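Local coordinates for protein gdp-l-fucose synthetase (Naegleria fowleri, PDB 6AQZ) that binds NADP and, as a GDP-L-fucose synthetase of the NAD-dependent epimerase/dehydratase family, probably makes GDP-L-fucose from GDP-4-keto-6-deoxy-D-mannose, at residues T130-D135 with Y160-L165; T186-T191 with E258-C263. All blocks are in the same frame, centred on the assembly; numbering follows the deposited sequence.

From the N terminus, the chain leaves strand 123-127, runs through the loop holding 130-135, and returns on helix 156-179, where contact 1 closes a loop of 24 residues between its segments. That helix leads into strand 184-194, and contact 2 then closes a second, longer loop of 66 residues by bringing strand 260-262 beside it. The two loops follow in series and neither crosses the other. Contact 1 ties the loop after a central strand to the helix carrying Lys162; contact 2 adds strand 260-262 to the sheet. They meet where Thr130 and Phe133 pack on Ile189, and both reach the same NADP.

Contact 1: T130-D135 with Y160-L165; sequences TCVFPD and YAKRML. With NAP (NADP nicotinamide-adenine-dinucleotide phosphate), chain G.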
ATOM      1  N   THR A 130       0.210  16.636   0.437  1.00 51.39           N
ATOM      2  CA  THR A 130       1.384  16.774   1.294  1.00 56.79           C
ATOM      3  C   THR A 130       1.206  16.135   2.668  1.00 58.93           C
ATOM      4  O   THR A 130       2.182  16.059   3.419  1.00 65.15           O
ATOM      5  CB  THR A 130       1.806  18.237   1.490  1.00 55.19           C
ATOM      6  OG1 THR A 130       0.811  18.945   2.233  1.00 64.83           O
ATOM      7  CG2 THR A 130       2.047  18.918   0.167  1.00 50.21           C
ATOM      8  N   CYS A 131       0.007  15.687   3.030  1.00 53.76           N
ATOM      9  CA  CYS A 131      -0.185  15.103   4.348  1.00 62.59           C
ATOM     10  C   CYS A 131       0.063  13.592   4.364  1.00 55.56           C
ATOM     11  O   CYS A 131      -0.116  12.956   5.407  1.00 56.23           O
ATOM     12  CB  CYS A 131      -1.586  15.450   4.891  1.00 80.51           C
ATOM     13  SG  CYS A 131      -3.035  14.787   4.003  1.00 92.38           S
ATOM     14  N   VAL A 132       0.536  13.018   3.253  1.00 46.09           N
ATOM     15  CA  VAL A 132       0.867  11.598   3.190  1.00 45.01           C
ATOM     16  C   VAL A 132       2.376  11.326   3.289  1.00 54.16           C
ATOM     17  O   VAL A 132       2.799  10.163   3.222  1.00 53.86           O
ATOM     18  CB  VAL A 132       0.304  10.988   1.894  1.00 48.29           C
ATOM     19  CG1 VAL A 132      -1.152  11.468   1.682  1.00 50.04           C
ATOM     20  CG2 VAL A 132       1.198  11.320   0.690  1.00 32.51           C
ATOM     21  N   PHE A 133       3.189  12.351   3.495  1.00 51.62           N
ATOM     22  CA  PHE A 133       4.616  12.174   3.578  1.00 41.19           C
ATOM     23  C   PHE A 133       4.984  11.560   4.927  1.00 41.19           C
ATOM     24  O   PHE A 133       4.176  11.579   5.856  1.00 39.26           O
ATOM     25  CB  PHE A 133       5.315  13.519   3.382  1.00 42.24           C
ATOM     26  CG  PHE A 133       5.514  13.877   1.946  1.00 49.89           C
ATOM     27  CD1 PHE A 133       4.504  14.473   1.216  1.00 55.05           C
ATOM     28  CD2 PHE A 133       6.712  13.581   1.308  1.00 47.17           C
ATOM     29  CE1 PHE A 133       4.686  14.786  -0.119  1.00 54.69           C
ATOM     30  CE2 PHE A 133       6.893  13.898  -0.030  1.00 50.58           C
ATOM     31  CZ  PHE A 133       5.881  14.495  -0.744  1.00 46.90           C
ATOM     32  N   PRO A 134       6.200  10.998   5.050  1.00 40.77           N
ATOM     33  CA  PRO A 134       6.598  10.357   6.313  1.00 44.06           C
ATOM     34  C   PRO A 134       6.496  11.299   7.495  1.00 50.46           C
ATOM     35  O   PRO A 134       6.776  12.490   7.390  1.00 57.96           O
ATOM     36  CB  PRO A 134       8.055   9.931   6.064  1.00 42.49           C
ATOM     37  CG  PRO A 134       8.147   9.748   4.601  1.00 40.87           C
ATOM     38  CD  PRO A 134       7.188  10.751   3.979  1.00 35.34           C
ATOM     39  N   ASP A 135       6.096  10.739   8.633  1.00 56.44           N
ATOM     40  CA  ASP A 135       5.981  11.533   9.845  1.00 57.52           C
ATOM     41  C   ASP A 135       7.345  11.992  10.348  1.00 58.66           C
ATOM     42  O   ASP A 135       7.503  13.150  10.740  1.00 60.10           O
ATOM     43  CB  ASP A 135       5.237  10.754  10.928  1.00 57.76           C
ATOM     44  CG  ASP A 135       4.902  11.622  12.112  1.00 63.74           C
ATOM     45  OD1 ASP A 135       4.316  12.709  11.886  1.00 65.50           O
ATOM     46  OD2 ASP A 135       5.216  11.231  13.254  1.00 65.80           O
ATOM     47  N   TYR A 160      -1.503   5.893   2.802  1.00 29.11           N
ATOM     48  CA  TYR A 160      -0.944   4.747   2.086  1.00 32.74           C
ATOM     49  C   TYR A 160      -1.629   4.532   0.745  1.00 35.39           C
ATOM     50  O   TYR A 160      -0.964   4.198  -0.245  1.00 44.35           O
ATOM     51  CB  TYR A 160      -1.029   3.476   2.944  1.00 34.31           C
ATOM     52  CG  TYR A 160       0.162   3.291   3.861  1.00 38.51           C
ATOM     53  CD1 TYR A 160       1.469   3.318   3.359  1.00 35.87           C
ATOM     54  CD2 TYR A 160      -0.014   3.103   5.222  1.00 39.70           C
ATOM     55  CE1 TYR A 160       2.549   3.146   4.199  1.00 36.74           C
ATOM     56  CE2 TYR A 160       1.057   2.923   6.059  1.00 36.72           C
ATOM     57  CZ  TYR A 160       2.333   2.946   5.551  1.00 38.48           C
ATOM     58  OH  TYR A 160       3.394   2.783   6.421  1.00 48.27           O
ATOM     59  N   ALA A 161      -2.948   4.739   0.682  1.00 30.29           N
ATOM     60  CA  ALA A 161      -3.638   4.658  -0.604  1.00 34.99           C
ATOM     61  C   ALA A 161      -3.053   5.646  -1.614  1.00 34.09           C
ATOM     62  O   ALA A 161      -2.881   5.310  -2.796  1.00 34.47           O
ATOM     63  CB  ALA A 161      -5.133   4.899  -0.409  1.00 34.16           C
ATOM     64  N   LYS A 162      -2.710   6.860  -1.165  1.00 31.74           N
ATOM     65  CA  LYS A 162      -2.075   7.819  -2.071  1.00 30.09           C
ATOM     66  C   LYS A 162      -0.686   7.340  -2.494  1.00 35.46           C
ATOM     67  O   LYS A 162      -0.311   7.450  -3.671  1.00 40.22           O
ATOM     68  CB  LYS A 162      -1.995   9.210  -1.427  1.00 29.51           C
ATOM     69  CG  LYS A 162      -3.304   9.912  -1.291  1.00 29.64           C
ATOM     70  CD  LYS A 162      -3.999  10.048  -2.623  1.00 31.51           C
ATOM     71  CE  LYS A 162      -5.060  11.196  -2.657  1.00 29.47           C
ATOM     72  NZ  LYS A 162      -5.757  11.115  -4.024  1.00 31.05           N
ATOM     73  N   ARG A 163       0.086   6.802  -1.550  1.00 31.87           N
ATOM     74  CA  ARG A 163       1.391   6.236  -1.890  1.00 41.51           C
ATOM     75  C   ARG A 163       1.286   5.131  -2.936  1.00 38.39           C
ATOM     76  O   ARG A 163       2.121   5.055  -3.852  1.00 39.23           O
ATOM     77  CB  ARG A 163       2.089   5.705  -0.634  1.00 37.98           C
ATOM     78  CG  ARG A 163       2.370   6.805   0.347  1.00 38.08           C
ATOM     79  CD  ARG A 163       3.310   6.315   1.349  1.00 36.65           C
ATOM     80  NE  ARG A 163       3.634   7.321   2.341  1.00 41.22           N
ATOM     81  CZ  ARG A 163       4.606   7.160   3.226  1.00 45.36           C
ATOM     82  NH1 ARG A 163       5.330   6.041   3.179  1.00 40.96           N
ATOM     83  NH2 ARG A 163       4.858   8.102   4.131  1.00 45.00           N
ATOM     84  N   MET A 164       0.297   4.241  -2.795  1.00 28.16           N
ATOM     85  CA  MET A 164       0.133   3.147  -3.746  1.00 29.70           C
ATOM     86  C   MET A 164      -0.437   3.616  -5.089  1.00 37.54           C
ATOM     87  O   MET A 164      -0.243   2.932  -6.100  1.00 45.72           O
ATOM     88  CB  MET A 164      -0.735   2.060  -3.104  1.00 28.34           C
ATOM     89  CG  MET A 164      -0.071   1.394  -1.869  1.00 35.02           C
ATOM     90  SD  MET A 164       1.630   0.800  -2.224  1.00 34.81           S
ATOM     91  CE  MET A 164       2.640   1.977  -1.329  1.00 35.60           C
ATOM     92  N   LEU A 165      -1.093   4.783  -5.128  1.00 37.40           N
ATOM     93  CA  LEU A 165      -1.452   5.409  -6.401  1.00 36.78           C
ATOM     94  C   LEU A 165      -0.200   5.859  -7.151  1.00 38.41           C
ATOM     95  O   LEU A 165      -0.084   5.654  -8.368  1.00 35.98           O
ATOM     96  CB  LEU A 165      -2.426   6.578  -6.159  1.00 28.58           C
ATOM     97  CG  LEU A 165      -2.741   7.667  -7.210  1.00 36.06           C
ATOM     98  CD1 LEU A 165      -3.273   7.064  -8.501  1.00 29.31           C
ATOM     99  CD2 LEU A 165      -3.796   8.672  -6.650  1.00 31.01           C
TER
HETATM  100  PA  NAP G 401     -13.540  17.334  -3.249  1.00 43.59           P
HETATM  101  O1A NAP G 401     -14.006  16.633  -2.009  1.00 45.52           O
HETATM  102  O2A NAP G 401     -13.717  18.819  -3.428  1.00 46.25           O
HETATM  103  O5B NAP G 401     -14.166  16.623  -4.603  1.00 42.91           O
HETATM  104  C5B NAP G 401     -13.680  15.327  -4.644  1.00 44.44           C
HETATM  105  C4B NAP G 401     -14.215  14.700  -5.961  1.00 48.12           C
HETATM  106  O4B NAP G 401     -14.146  13.252  -5.916  1.00 47.41           O
HETATM  107  C3B NAP G 401     -15.708  15.133  -6.254  1.00 38.76           C
HETATM  108  O3B NAP G 401     -15.887  15.322  -7.632  1.00 38.01           O
HETATM  109  C2B NAP G 401     -16.475  13.849  -5.906  1.00 42.65           C
HETATM  110  O2B NAP G 401     -17.556  13.637  -6.659  1.00 43.89           O
HETATM  111  C1B NAP G 401     -15.396  12.805  -6.426  1.00 44.66           C
HETATM  112  N9A NAP G 401     -15.663  11.459  -5.933  1.00 38.77           N
HETATM  113  C8A NAP G 401     -15.537  10.999  -4.638  1.00 40.46           C
HETATM  114  N7A NAP G 401     -15.855   9.691  -4.505  1.00 42.81           N
HETATM  115  C5A NAP G 401     -16.216   9.299  -5.783  1.00 34.38           C
HETATM  116  C6A NAP G 401     -16.644   8.072  -6.281  1.00 40.82           C
HETATM  117  N6A NAP G 401     -16.759   6.971  -5.433  1.00 44.83           N
HETATM  118  N1A NAP G 401     -16.925   7.909  -7.598  1.00 43.61           N
HETATM  119  C2A NAP G 401     -16.769   9.036  -8.353  1.00 47.70           C
HETATM  120  N3A NAP G 401     -16.379  10.284  -8.015  1.00 41.53           N
HETATM  121  C4A NAP G 401     -16.095  10.384  -6.695  1.00 34.16           C
HETATM  122  O3  NAP G 401     -11.923  16.924  -3.194  1.00 46.07           O
HETATM  123  PN  NAP G 401     -10.959  18.039  -3.796  1.00 46.23           P
HETATM  124  O1N NAP G 401     -11.294  18.443  -5.181  1.00 45.12           O
HETATM  125  O2N NAP G 401     -10.454  19.015  -2.758  1.00 46.93           O
HETATM  126  O5D NAP G 401      -9.471  17.157  -4.060  1.00 54.00           O
HETATM  127  C5D NAP G 401      -9.509  16.360  -5.176  1.00 44.12           C
HETATM  128  C4D NAP G 401      -8.114  15.783  -5.257  1.00 52.03           C
HETATM  129  O4D NAP G 401      -7.201  16.776  -4.756  1.00 45.40           O
HETATM  130  C3D NAP G 401      -8.032  14.544  -4.243  1.00 58.51           C
HETATM  131  O3D NAP G 401      -7.311  13.516  -4.831  1.00 51.91           O
HETATM  132  C2D NAP G 401      -7.301  15.143  -3.021  1.00 57.91           C
HETATM  133  O2D NAP G 401      -6.463  14.265  -2.378  1.00 58.93           O
HETATM  134  C1D NAP G 401      -6.408  16.211  -3.719  1.00 49.92           C
HETATM  135  N1N NAP G 401      -5.957  17.233  -2.730  1.00 55.58           N
HETATM  136  C2N NAP G 401      -6.818  18.205  -2.216  1.00 48.01           C
HETATM  137  C3N NAP G 401      -6.368  19.109  -1.276  1.00 51.45           C
HETATM  138  C7N NAP G 401      -7.308  20.137  -0.725  1.00 47.96           C
HETATM  139  O7N NAP G 401      -6.991  20.918   0.188  1.00 42.82           O
HETATM  140  N7N NAP G 401      -8.604  20.223  -1.246  1.00 40.82           N
HETATM  141  C4N NAP G 401      -4.978  19.097  -0.764  1.00 56.85           C
HETATM  142  C5N NAP G 401      -4.136  18.014  -1.358  1.00 58.35           C
HETATM  143  C6N NAP G 401      -4.616  17.169  -2.273  1.00 59.32           C
HETATM  144  P2B NAP G 401     -19.155  14.341  -6.036  1.00 50.14           P
HETATM  145  O1X NAP G 401     -18.857  15.800  -6.191  1.00 51.94           O
HETATM  146  O2X NAP G 401     -20.119  13.720  -7.049  1.00 55.56           O
HETATM  147  O3X NAP G 401     -19.160  13.781  -4.644  1.00 51.97           O
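With CG anti to its carbonyl carbon (chi1 -63°) and the chain extended from there to NE, Arg163 stretches from helix 156-179 to the backbone of Val132. It grips Val132 O side-on with two nitrogens: NE and NH2 each donate a hydrogen bond of 3.1 Å to Val132 O. The oxygen lies in the guanidinium plane; NE approaches it nearly along the C=O axis, while NH2 is tilted somewhat from the carbonyl plane. The Pro134 ring crosses the end of the arginine obliquely, its CD 3.5 Å from Arg163 NH2. On the neighbouring helix position, Lys162 turns its CB and CG against the Val132 methyl CG1, which lies 3.9 Å from Lys162 CB, the two side chains crossing at about a right angle. A bend at chi2 (-57°) then carries the lysine away from the valine toward the cofactor, where Lys162 NZ donates to NADP O3D at 3.0 Å. The same NZ is also hydrogen-bonded to Cys127 O, and Arg163 NH1 to Gly149 O. Two donors on one buried carbonyl, with NH1 held as well, should fix the guanidinium's rotation and pin the loop to the helix. Beside it, Lys162 anchors the nicotinamide ribose; with Tyr158, also hydrogen-bonded to NADP, it matches the YxxxK pair of short-chain dehydrogenases, in which such a lysine positions the ribose.

Contact 2: T186-T191 with E258-C263; sequences TSVIPT and EPIMLC. With NAP (NADP nicotinamide-adenine-dinucleotide phosphate), chain G.
Residues 186-191 and 258-263 run parallel, strands 186-190 and 260-262 approaching to 4.3 Å with their directions 35° apart. Val188, Ile189 and Pro190 pair in register with Ile260, Met261 and Leu262. Four backbone hydrogen bonds alternate across the gap: Ile260 N to Ser187 O, Ile189 N to Ile260 O, Leu262 N to Ile189 O, and Thr191 N to Leu262 O. Between them, alpha hydrogens of Pro259, Val188, Met261 and Pro190 also point at these carbonyl oxygens. On one face of the sheet, Leu262 CD1 rests against Val188 CB at 3.7 Å, and Val188 CG1 meets Ile260 CG2 at 4.0 Å; helix 240-253 covers this side through Met246, Leu247 and Thr250. The other face carries Ile189, whose CG1, anti to the carbonyl carbon (chi1 -44°), lies 3.6 Å from Pro259 CB, the two side chains side by side and pointing the same way. Met261 crosses here too, its CG 3.6 Å from Ile189 CB. Just past the last paired residues, Thr191 CB packs on Cys263 CB at 3.6 Å. The C-terminal end of 186-191 borders the nicotinamide: Pro190 CG is 3.4 Å from NADP C6N, and Thr191 O is 3.1 Å from NADP C4N, the hydride-transfer carbon. Parallel strands with the cofactor at their C-terminal ends are typical of the NADP-binding Rossmann fold.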
ATOM      1  N   THR A 186       1.891  10.187 -14.242  1.00 39.09           N
ATOM      2  CA  THR A 186       2.609  10.987 -13.261  1.00 40.93           C
ATOM      3  C   THR A 186       1.583  11.566 -12.282  1.00 42.29           C
ATOM      4  O   THR A 186       0.410  11.181 -12.285  1.00 38.22           O
ATOM      5  CB  THR A 186       3.472  12.045 -13.947  1.00 38.59           C
ATOM      6  OG1 THR A 186       4.249  12.721 -12.957  1.00 39.75           O
ATOM      7  CG2 THR A 186       2.614  13.045 -14.711  1.00 38.59           C
ATOM      8  N   SER A 187       2.028  12.461 -11.402  1.00 37.80           N
ATOM      9  CA  SER A 187       1.143  12.944 -10.362  1.00 37.43           C
ATOM     10  C   SER A 187       1.632  14.289  -9.868  1.00 36.31           C
ATOM     11  O   SER A 187       2.792  14.648 -10.047  1.00 39.13           O
ATOM     12  CB  SER A 187       1.082  11.969  -9.196  1.00 38.75           C
ATOM     13  OG  SER A 187       2.342  11.977  -8.577  1.00 37.48           O
ATOM     14  N   VAL A 188       0.733  15.004  -9.207  1.00 42.05           N
ATOM     15  CA  VAL A 188       1.034  16.277  -8.574  1.00 31.77           C
ATOM     16  C   VAL A 188       0.721  16.158  -7.101  1.00 33.59           C
ATOM     17  O   VAL A 188      -0.118  15.349  -6.688  1.00 36.57           O
ATOM     18  CB  VAL A 188       0.228  17.460  -9.175  1.00 32.07           C
ATOM     19  CG1 VAL A 188       0.507  17.610 -10.628  1.00 32.34           C
ATOM     20  CG2 VAL A 188      -1.279  17.282  -8.896  1.00 36.42           C
ATOM     21  N   ILE A 189       1.385  16.980  -6.303  1.00 35.28           N
ATOM     22  CA  ILE A 189       1.146  16.970  -4.864  1.00 34.77           C
ATOM     23  C   ILE A 189       0.744  18.381  -4.462  1.00 36.96           C
ATOM     24  O   ILE A 189       1.615  19.211  -4.156  1.00 42.89           O
ATOM     25  CB  ILE A 189       2.381  16.526  -4.075  1.00 36.86           C
ATOM     26  CG1 ILE A 189       3.057  15.314  -4.717  1.00 32.46           C
ATOM     27  CG2 ILE A 189       1.992  16.225  -2.648  1.00 39.25           C
ATOM     28  CD1 ILE A 189       4.185  14.831  -3.889  1.00 36.43           C
ATOM     29  N   PRO A 190      -0.538  18.712  -4.483  1.00 40.40           N
ATOM     30  CA  PRO A 190      -0.946  20.052  -4.068  1.00 42.47           C
ATOM     31  C   PRO A 190      -0.907  20.161  -2.554  1.00 45.30           C
ATOM     32  O   PRO A 190      -1.027  19.178  -1.823  1.00 44.92           O
ATOM     33  CB  PRO A 190      -2.367  20.193  -4.629  1.00 39.99           C
ATOM     34  CG  PRO A 190      -2.863  18.796  -4.758  1.00 45.04           C
ATOM     35  CD  PRO A 190      -1.666  17.913  -4.996  1.00 42.68           C
ATOM     36  N   THR A 191      -0.658  21.370  -2.102  1.00 53.84           N
ATOM     37  CA  THR A 191      -0.713  21.730  -0.696  1.00 56.16           C
ATOM     38  C   THR A 191      -2.168  22.071  -0.337  1.00 53.62           C
ATOM     39  O   THR A 191      -3.103  21.603  -0.993  1.00 50.89           O
ATOM     40  CB  THR A 191       0.237  22.903  -0.440  1.00 54.03           C
ATOM     41  OG1 THR A 191       0.548  22.981   0.951  1.00 52.98           O
ATOM     42  CG2 THR A 191      -0.375  24.257  -0.952  1.00 49.22           C
ATOM     43  N   GLU A 258       8.063  11.210 -11.583  1.00 44.71           N
ATOM     44  CA  GLU A 258       8.152  11.661 -10.195  1.00 40.47           C
ATOM     45  C   GLU A 258       7.053  12.681  -9.917  1.00 47.80           C
ATOM     46  O   GLU A 258       6.812  13.565 -10.747  1.00 47.68           O
ATOM     47  CB  GLU A 258       9.503  12.322  -9.918  1.00 43.67           C
ATOM     48  CG  GLU A 258      10.690  11.473 -10.284  1.00 50.07           C
ATOM     49  CD  GLU A 258      10.764  10.196  -9.467  1.00 55.99           C
ATOM     50  OE1 GLU A 258      10.358  10.215  -8.274  1.00 59.44           O
ATOM     51  OE2 GLU A 258      11.208   9.170 -10.037  1.00 56.14           O
ATOM     52  N   PRO A 259       6.388  12.611  -8.760  1.00 47.47           N
ATOM     53  CA  PRO A 259       5.380  13.637  -8.444  1.00 38.98           C
ATOM     54  C   PRO A 259       6.041  14.996  -8.363  1.00 39.04           C
ATOM     55  O   PRO A 259       7.220  15.109  -8.041  1.00 45.63           O
ATOM     56  CB  PRO A 259       4.825  13.201  -7.085  1.00 45.03           C
ATOM     57  CG  PRO A 259       5.854  12.261  -6.510  1.00 43.56           C
ATOM     58  CD  PRO A 259       6.547  11.615  -7.680  1.00 43.01           C
ATOM     59  N   ILE A 260       5.288  16.035  -8.708  1.00 37.10           N
ATOM     60  CA  ILE A 260       5.765  17.411  -8.598  1.00 33.47           C
ATOM     61  C   ILE A 260       4.846  18.136  -7.632  1.00 41.80           C
ATOM     62  O   ILE A 260       3.621  18.084  -7.775  1.00 44.05           O
ATOM     63  CB  ILE A 260       5.824  18.120  -9.965  1.00 32.91           C
ATOM     64  CG1 ILE A 260       6.302  19.556  -9.799  1.00 38.63           C
ATOM     65  CG2 ILE A 260       4.477  18.110 -10.690  1.00 32.63           C
ATOM     66  CD1 ILE A 260       6.524  20.279 -11.145  1.00 34.61           C
ATOM     67  N   MET A 261       5.431  18.788  -6.636  1.00 33.27           N
ATOM     68  CA  MET A 261       4.611  19.517  -5.688  1.00 41.00           C
ATOM     69  C   MET A 261       4.041  20.807  -6.253  1.00 41.35           C
ATOM     70  O   MET A 261       4.700  21.537  -6.994  1.00 38.14           O
ATOM     71  CB  MET A 261       5.385  19.783  -4.427  1.00 38.24           C
ATOM     72  CG  MET A 261       5.321  18.489  -3.730  1.00 58.37           C
ATOM     73  SD  MET A 261       5.260  18.706  -2.007  1.00 62.74           S
ATOM     74  CE  MET A 261       7.040  18.534  -1.775  1.00 53.97           C
ATOM     75  N   LEU A 262       2.788  21.063  -5.900  1.00 43.34           N
ATOM     76  CA  LEU A 262       2.111  22.313  -6.230  1.00 41.55           C
ATOM     77  C   LEU A 262       1.888  23.048  -4.915  1.00 39.71           C
ATOM     78  O   LEU A 262       0.985  22.702  -4.150  1.00 40.46           O
ATOM     79  CB  LEU A 262       0.797  22.034  -6.940  1.00 43.36           C
ATOM     80  CG  LEU A 262       0.779  21.084  -8.148  1.00 42.02           C
ATOM     81  CD1 LEU A 262      -0.613  21.088  -8.821  1.00 43.01           C
ATOM     82  CD2 LEU A 262       1.872  21.417  -9.140  1.00 33.68           C
ATOM     83  N   CYS A 263       2.708  24.059  -4.650  1.00 38.82           N
ATOM     84  CA  CYS A 263       2.563  24.835  -3.428  1.00 47.50           C
ATOM     85  C   CYS A 263       3.205  26.196  -3.641  1.00 51.92           C
ATOM     86  O   CYS A 263       3.692  26.522  -4.726  1.00 52.68           O
ATOM     87  CB  CYS A 263       3.174  24.134  -2.219  1.00 56.31           C
ATOM     88  SG  CYS A 263       4.952  24.008  -2.289  1.00 56.87           S
TER
HETATM   89  PA  NAP G 401     -13.540  17.334  -3.249  1.00 43.59           P
HETATM   90  O1A NAP G 401     -14.006  16.633  -2.009  1.00 45.52           O
HETATM   91  O2A NAP G 401     -13.717  18.819  -3.428  1.00 46.25           O
HETATM   92  O5B NAP G 401     -14.166  16.623  -4.603  1.00 42.91           O
HETATM   93  C5B NAP G 401     -13.680  15.327  -4.644  1.00 44.44           C
HETATM   94  C4B NAP G 401     -14.215  14.700  -5.961  1.00 48.12           C
HETATM   95  O4B NAP G 401     -14.146  13.252  -5.916  1.00 47.41           O
HETATM   96  C3B NAP G 401     -15.708  15.133  -6.254  1.00 38.76           C
HETATM   97  O3B NAP G 401     -15.887  15.322  -7.632  1.00 38.01           O
HETATM   98  C2B NAP G 401     -16.475  13.849  -5.906  1.00 42.65           C
HETATM   99  O2B NAP G 401     -17.556  13.637  -6.659  1.00 43.89           O
HETATM  100  C1B NAP G 401     -15.396  12.805  -6.426  1.00 44.66           C
HETATM  101  N9A NAP G 401     -15.663  11.459  -5.933  1.00 38.77           N
HETATM  102  C8A NAP G 401     -15.537  10.999  -4.638  1.00 40.46           C
HETATM  103  N7A NAP G 401     -15.855   9.691  -4.505  1.00 42.81           N
HETATM  104  C5A NAP G 401     -16.216   9.299  -5.783  1.00 34.38           C
HETATM  105  C6A NAP G 401     -16.644   8.072  -6.281  1.00 40.82           C
HETATM  106  N6A NAP G 401     -16.759   6.971  -5.433  1.00 44.83           N
HETATM  107  N1A NAP G 401     -16.925   7.909  -7.598  1.00 43.61           N
HETATM  108  C2A NAP G 401     -16.769   9.036  -8.353  1.00 47.70           C
HETATM  109  N3A NAP G 401     -16.379  10.284  -8.015  1.00 41.53           N
HETATM  110  C4A NAP G 401     -16.095  10.384  -6.695  1.00 34.16           C
HETATM  111  O3  NAP G 401     -11.923  16.924  -3.194  1.00 46.07           O
HETATM  112  PN  NAP G 401     -10.959  18.039  -3.796  1.00 46.23           P
HETATM  113  O1N NAP G 401     -11.294  18.443  -5.181  1.00 45.12           O
HETATM  114  O2N NAP G 401     -10.454  19.015  -2.758  1.00 46.93           O
HETATM  115  O5D NAP G 401      -9.471  17.157  -4.060  1.00 54.00           O
HETATM  116  C5D NAP G 401      -9.509  16.360  -5.176  1.00 44.12           C
HETATM  117  C4D NAP G 401      -8.114  15.783  -5.257  1.00 52.03           C
HETATM  118  O4D NAP G 401      -7.201  16.776  -4.756  1.00 45.40           O
HETATM  119  C3D NAP G 401      -8.032  14.544  -4.243  1.00 58.51           C
HETATM  120  O3D NAP G 401      -7.311  13.516  -4.831  1.00 51.91           O
HETATM  121  C2D NAP G 401      -7.301  15.143  -3.021  1.00 57.91           C
HETATM  122  O2D NAP G 401      -6.463  14.265  -2.378  1.00 58.93           O
HETATM  123  C1D NAP G 401      -6.408  16.211  -3.719  1.00 49.92           C
HETATM  124  N1N NAP G 401      -5.957  17.233  -2.730  1.00 55.58           N
HETATM  125  C2N NAP G 401      -6.818  18.205  -2.216  1.00 48.01           C
HETATM  126  C3N NAP G 401      -6.368  19.109  -1.276  1.00 51.45           C
HETATM  127  C7N NAP G 401      -7.308  20.137  -0.725  1.00 47.96           C
HETATM  128  O7N NAP G 401      -6.991  20.918   0.188  1.00 42.82           O
HETATM  129  N7N NAP G 401      -8.604  20.223  -1.246  1.00 40.82           N
HETATM  130  C4N NAP G 401      -4.978  19.097  -0.764  1.00 56.85           C
HETATM  131  C5N NAP G 401      -4.136  18.014  -1.358  1.00 58.35           C
HETATM  132  C6N NAP G 401      -4.616  17.169  -2.273  1.00 59.32           C
HETATM  133  P2B NAP G 401     -19.155  14.341  -6.036  1.00 50.14           P
HETATM  134  O1X NAP G 401     -18.857  15.800  -6.191  1.00 51.94           O
HETATM  135  O2X NAP G 401     -20.119  13.720  -7.049  1.00 55.56           O
HETATM  136  O3X NAP G 401     -19.160  13.781  -4.644  1.00 51.97           O